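Local coordinates for glucose import ATP-binding protein GlcV (Sulfolobus solfataricus, PDB 1OXX) that hydrolyses ATP to power glucose uptake, as the energy-coupling subunit of an ABC transporter, at residues L128-H131 against H132-N135; V149-A152 against R153-K157. The protein carries 1 engineered substitution. All coordinates share one frame; numbering follows the deposited sequence.

Both contacts are local and belong to the ABC-ATPase domain of GlcV, with centres about 12 Å apart. Interaction 1 shapes the loop that follows helix 114-127, and interaction 2 lies in the last turns of helix 143-155 and the residues after it. The two meet through apolar side chains of the loop: Leu128 CD1 packs 3.5 Å from Ala152 N, and Ile130 CD1 lies 3.6 Å from Val149 CG2. The helix thus forms part of the surface against which the loop packs. Interaction 1 lies away from the ATP-binding residues; in interaction 2 the side chain of Ala150 is about 10 Å from that of Gln89, an inferred ATP-binding residue.

Interaction 1: L128-H131 against H132-N135; sequences LDIH and HVLN
Asp129 OD1 and His132 ND1 share a water that lies 2.8 Å from each and bridges carboxylate and imidazole. The water donates to the carboxylate and also accepts a weak bond from His131 N, so three groups grip it. The carboxylate and the His132 ring are turned 39° apart. CG of His132 sits between its own backbone N and carbonyl carbon (chi1 57°), which folds the ring back along the chain and brings CE1 to 3.2 Å from Asp129 O, which lies at the ring edge, near its plane. Asp129 has positive phi and is the C-prime residue of the Schellman motif closing helix 114-127. The chain then makes a short 3-10 turn in which Val133 N donates to Ile130 O (3.1 Å, 160° at the hydrogen), from well above the carbonyl plane. Val133 CG2 also lies 3.9 Å from Ile130 CB, the two side chains crossing at about a right angle. Leu134 brings CG and CD1 to the carbonyl of His131, each 3.5 Å from its O, while CD1 obliquely meets CD2 of the His131 ring, whose NE2 bonds to Glu122. Because Leu134 packs on Phe100 and Ile103 of helix 99-104 as well, an alanine here, lacking CG and both methyls, would probably open a gap against that helix and leave His131 CD2 without this apolar neighbour. An exposed, water-bridged polar cluster thus ties the turn back to the helix end, whereas Ile130, Val133 and Leu134 are buried against helices 99-104 and 143-155, so polar bonds fix the exposed side and packing the other.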
loop_
_atom_site.group_PDB
_atom_site.type_symbol
_atom_site.label_atom_id
_atom_site.label_comp_id
_atom_site.label_asym_id
_atom_site.label_seq_id
_atom_site.Cartn_x
_atom_site.Cartn_y
_atom_site.Cartn_z
ATOM N N LEU A 128 20.218 -1.702 14.909
ATOM C CA LEU A 128 18.960 -2.393 14.729
ATOM C C LEU A 128 18.655 -3.380 15.864
ATOM O O LEU A 128 17.735 -4.200 15.780
ATOM C CB LEU A 128 18.950 -3.105 13.364
ATOM C CG LEU A 128 18.933 -2.209 12.123
ATOM C CD1 LEU A 128 19.029 -3.002 10.840
ATOM C CD2 LEU A 128 17.665 -1.370 12.117
ATOM N N ASP A 129 19.462 -3.299 16.915
ATOM C CA ASP A 129 19.305 -4.093 18.133
ATOM C C ASP A 129 19.208 -5.596 17.908
ATOM O O ASP A 129 18.362 -6.285 18.495
ATOM C CB ASP A 129 18.110 -3.599 18.946
ATOM C CG ASP A 129 18.104 -4.126 20.373
ATOM O OD1 ASP A 129 19.193 -4.351 20.955
ATOM O OD2 ASP A 129 17.032 -4.327 21.000
ATOM N N ILE A 130 20.115 -6.102 17.071
ATOM C CA ILE A 130 20.263 -7.551 16.870
ATOM C C ILE A 130 21.702 -7.997 17.038
ATOM O O ILE A 130 22.071 -9.102 16.651
ATOM C CB ILE A 130 19.741 -8.022 15.490
ATOM C CG1 ILE A 130 20.233 -7.091 14.381
ATOM C CG2 ILE A 130 18.223 -8.120 15.530
ATOM C CD1 ILE A 130 20.004 -7.584 12.976
ATOM N N HIS A 131 22.513 -7.132 17.637
ATOM C CA HIS A 131 23.918 -7.449 17.851
ATOM C C HIS A 131 24.081 -8.717 18.698
ATOM O O HIS A 131 25.007 -9.503 18.490
ATOM C CB HIS A 131 24.610 -6.247 18.509
ATOM C CG HIS A 131 26.084 -6.396 18.647
ATOM N ND1 HIS A 131 26.660 -6.946 19.764
ATOM C CD2 HIS A 131 27.101 -6.094 17.805
ATOM C CE1 HIS A 131 27.972 -6.957 19.620
ATOM N NE2 HIS A 131 28.268 -6.445 18.436
ATOM N N HIS A 132 23.160 -8.915 19.635
ATOM C CA HIS A 132 23.241 -10.020 20.581
ATOM C C HIS A 132 22.793 -11.366 20.030
ATOM O O HIS A 132 22.924 -12.387 20.707
ATOM C CB HIS A 132 22.442 -9.707 21.845
ATOM C CG HIS A 132 21.000 -9.388 21.593
ATOM N ND1 HIS A 132 20.595 -8.260 20.912
ATOM C CD2 HIS A 132 19.862 -10.033 21.954
ATOM C CE1 HIS A 132 19.272 -8.228 20.859
ATOM N NE2 HIS A 132 18.806 -9.299 21.480
ATOM N N VAL A 133 22.267 -11.384 18.804
ATOM C CA VAL A 133 21.881 -12.655 18.191
ATOM C C VAL A 133 22.634 -12.920 16.870
ATOM O O VAL A 133 22.198 -13.710 16.036
ATOM C CB VAL A 133 20.357 -12.734 17.973
ATOM C CG1 VAL A 133 19.620 -12.761 19.322
ATOM C CG2 VAL A 133 19.845 -11.581 17.158
ATOM N N LEU A 134 23.759 -12.249 16.666
ATOM C CA LEU A 134 24.524 -12.425 15.430
ATOM C C LEU A 134 24.972 -13.850 15.169
ATOM O O LEU A 134 25.150 -14.215 14.007
ATOM C CB LEU A 134 25.728 -11.473 15.389
ATOM C CG LEU A 134 25.405 -10.010 15.098
ATOM C CD1 LEU A 134 26.581 -9.077 15.380
ATOM C CD2 LEU A 134 24.938 -9.842 13.664
ATOM N N ASN A 135 25.180 -14.658 16.210
ATOM C CA ASN A 135 25.606 -16.032 15.997
ATOM C C ASN A 135 24.480 -17.012 15.715
ATOM O O ASN A 135 24.733 -18.164 15.386
ATOM C CB ASN A 135 26.419 -16.512 17.196
ATOM C CG ASN A 135 27.808 -15.939 17.205
ATOM O OD1 ASN A 135 28.559 -16.117 18.165
ATOM N ND2 ASN A 135 28.173 -15.257 16.128
HETATM O O HOH W 1 21.507 -5.665 20.220
#

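Interaction 2: V149-A152 against R153-K157; sequences VALA and RALVK
Helix 143-155, which starts in the signature motif of the ABC-ATPase family, carries this contact in its closing turns. Arg153 N donates to Val149 O at 2.9 Å and 165°, and Ala154 N to Ala150 O, both regular i to i-4 bonds. The next amide is shared: Leu155 N makes a weak bond to Leu151 O and another, at 3.1 Å, to Ala152 O, whose donor stands far above the carbonyl plane. Ala150 O has a second partner, a water 2.7 Å away that donates to it and accepts from Arg153 NE at 3.0 Å, in the plane of the guanidinium and at its edge. A bend at chi3 (58°) in an otherwise extended arginine chain turns NE to this water. Beyond it, the guanidinium bonds to the carbonyls of Trp91 and Ala92 and makes a cation-pi contact with the Trp91 ring, joining the helix to the segment just after Gln89, the probable Q-loop glutamine of the ABC fold. On another flank of the helix, Leu151 and Leu155 lie one turn apart with their side chains oblique to each other. Leu155 CD1 comes within 3.8 Å of Leu151 CG, and Leu155 CG sits 3.2 Å from Leu151 O. Both leucines pack on Val186 of helix 176-190, while Leu151 and Ala154 also touch Val87 of strand 84-88.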
loop_
_atom_site.group_PDB
_atom_site.type_symbol
_atom_site.label_atom_id
_atom_site.label_comp_id
_atom_site.label_asym_id
_atom_site.label_seq_id
_atom_site.Cartn_x
_atom_site.Cartn_y
_atom_site.Cartn_z
ATOM N N VAL A 149 17.270 -8.562 10.793
ATOM C CA VAL A 149 18.437 -9.047 10.069
ATOM C C VAL A 149 18.295 -8.748 8.580
ATOM O O VAL A 149 19.248 -8.342 7.932
ATOM C CB VAL A 149 18.635 -10.546 10.295
ATOM C CG1 VAL A 149 19.735 -11.088 9.410
ATOM C CG2 VAL A 149 18.939 -10.776 11.748
ATOM N N ALA A 150 17.093 -8.922 8.038
ATOM C CA ALA A 150 16.845 -8.629 6.631
ATOM C C ALA A 150 17.054 -7.138 6.342
ATOM O O ALA A 150 17.616 -6.764 5.300
ATOM C CB ALA A 150 15.435 -9.059 6.230
ATOM N N LEU A 151 16.604 -6.278 7.254
ATOM C CA LEU A 151 16.822 -4.854 7.085
ATOM C C LEU A 151 18.314 -4.518 7.203
ATOM O O LEU A 151 18.826 -3.732 6.427
ATOM C CB LEU A 151 16.017 -4.086 8.113
ATOM C CG LEU A 151 15.940 -2.579 7.987
ATOM C CD1 LEU A 151 15.452 -2.156 6.620
ATOM C CD2 LEU A 151 15.040 -2.053 9.094
ATOM N N ALA A 152 19.039 -5.140 8.121
ATOM C CA ALA A 152 20.467 -4.904 8.259
ATOM C C ALA A 152 21.190 -5.296 6.982
ATOM O O ALA A 152 22.114 -4.600 6.537
ATOM C CB ALA A 152 20.992 -5.715 9.437
ATOM N N ARG A 153 20.827 -6.441 6.425
ATOM C CA ARG A 153 21.409 -6.875 5.150
ATOM C C ARG A 153 21.203 -5.817 4.059
ATOM O O ARG A 153 22.107 -5.522 3.275
ATOM C CB ARG A 153 20.803 -8.211 4.728
ATOM C CG ARG A 153 21.363 -8.735 3.455
ATOM C CD ARG A 153 20.788 -10.065 3.037
ATOM N NE ARG A 153 19.349 -10.019 2.891
ATOM C CZ ARG A 153 18.594 -11.077 2.654
ATOM N NH1 ARG A 153 19.151 -12.281 2.569
ATOM N NH2 ARG A 153 17.282 -10.945 2.550
ATOM N N ALA A 154 20.004 -5.248 4.005
ATOM C CA ALA A 154 19.684 -4.206 3.024
ATOM C C ALA A 154 20.453 -2.914 3.225
ATOM O O ALA A 154 20.660 -2.178 2.258
ATOM C CB ALA A 154 18.224 -3.911 3.062
ATOM N N LEU A 155 20.873 -2.630 4.457
ATOM C CA LEU A 155 21.496 -1.350 4.821
ATOM C C LEU A 155 23.012 -1.390 4.940
ATOM O O LEU A 155 23.675 -0.368 5.104
ATOM C CB LEU A 155 20.926 -0.890 6.159
ATOM C CG LEU A 155 19.430 -0.615 6.158
ATOM C CD1 LEU A 155 18.987 -0.288 7.572
ATOM C CD2 LEU A 155 19.092 0.505 5.222
ATOM N N VAL A 156 23.562 -2.587 4.852
ATOM C CA VAL A 156 24.978 -2.773 5.162
ATOM C C VAL A 156 25.958 -2.035 4.246
ATOM O O VAL A 156 27.052 -1.688 4.673
ATOM C CB VAL A 156 25.327 -4.287 5.282
ATOM C CG1 VAL A 156 25.499 -4.928 3.942
ATOM C CG2 VAL A 156 26.552 -4.448 6.131
ATOM N N LYS A 157 25.566 -1.801 3.001
ATOM C CA LYS A 157 26.406 -1.050 2.043
ATOM C C LYS A 157 26.046 0.437 1.938
ATOM O O LYS A 157 26.410 1.105 0.973
ATOM C CB LYS A 157 26.311 -1.644 0.635
ATOM C CG LYS A 157 26.870 -3.058 0.465
ATOM C CD LYS A 157 26.937 -3.464 -1.002
ATOM C CE LYS A 157 25.557 -3.659 -1.610
ATOM N NZ LYS A 157 25.629 -4.047 -3.056
HETATM O O HOH W 2 17.255 -7.812 2.872
#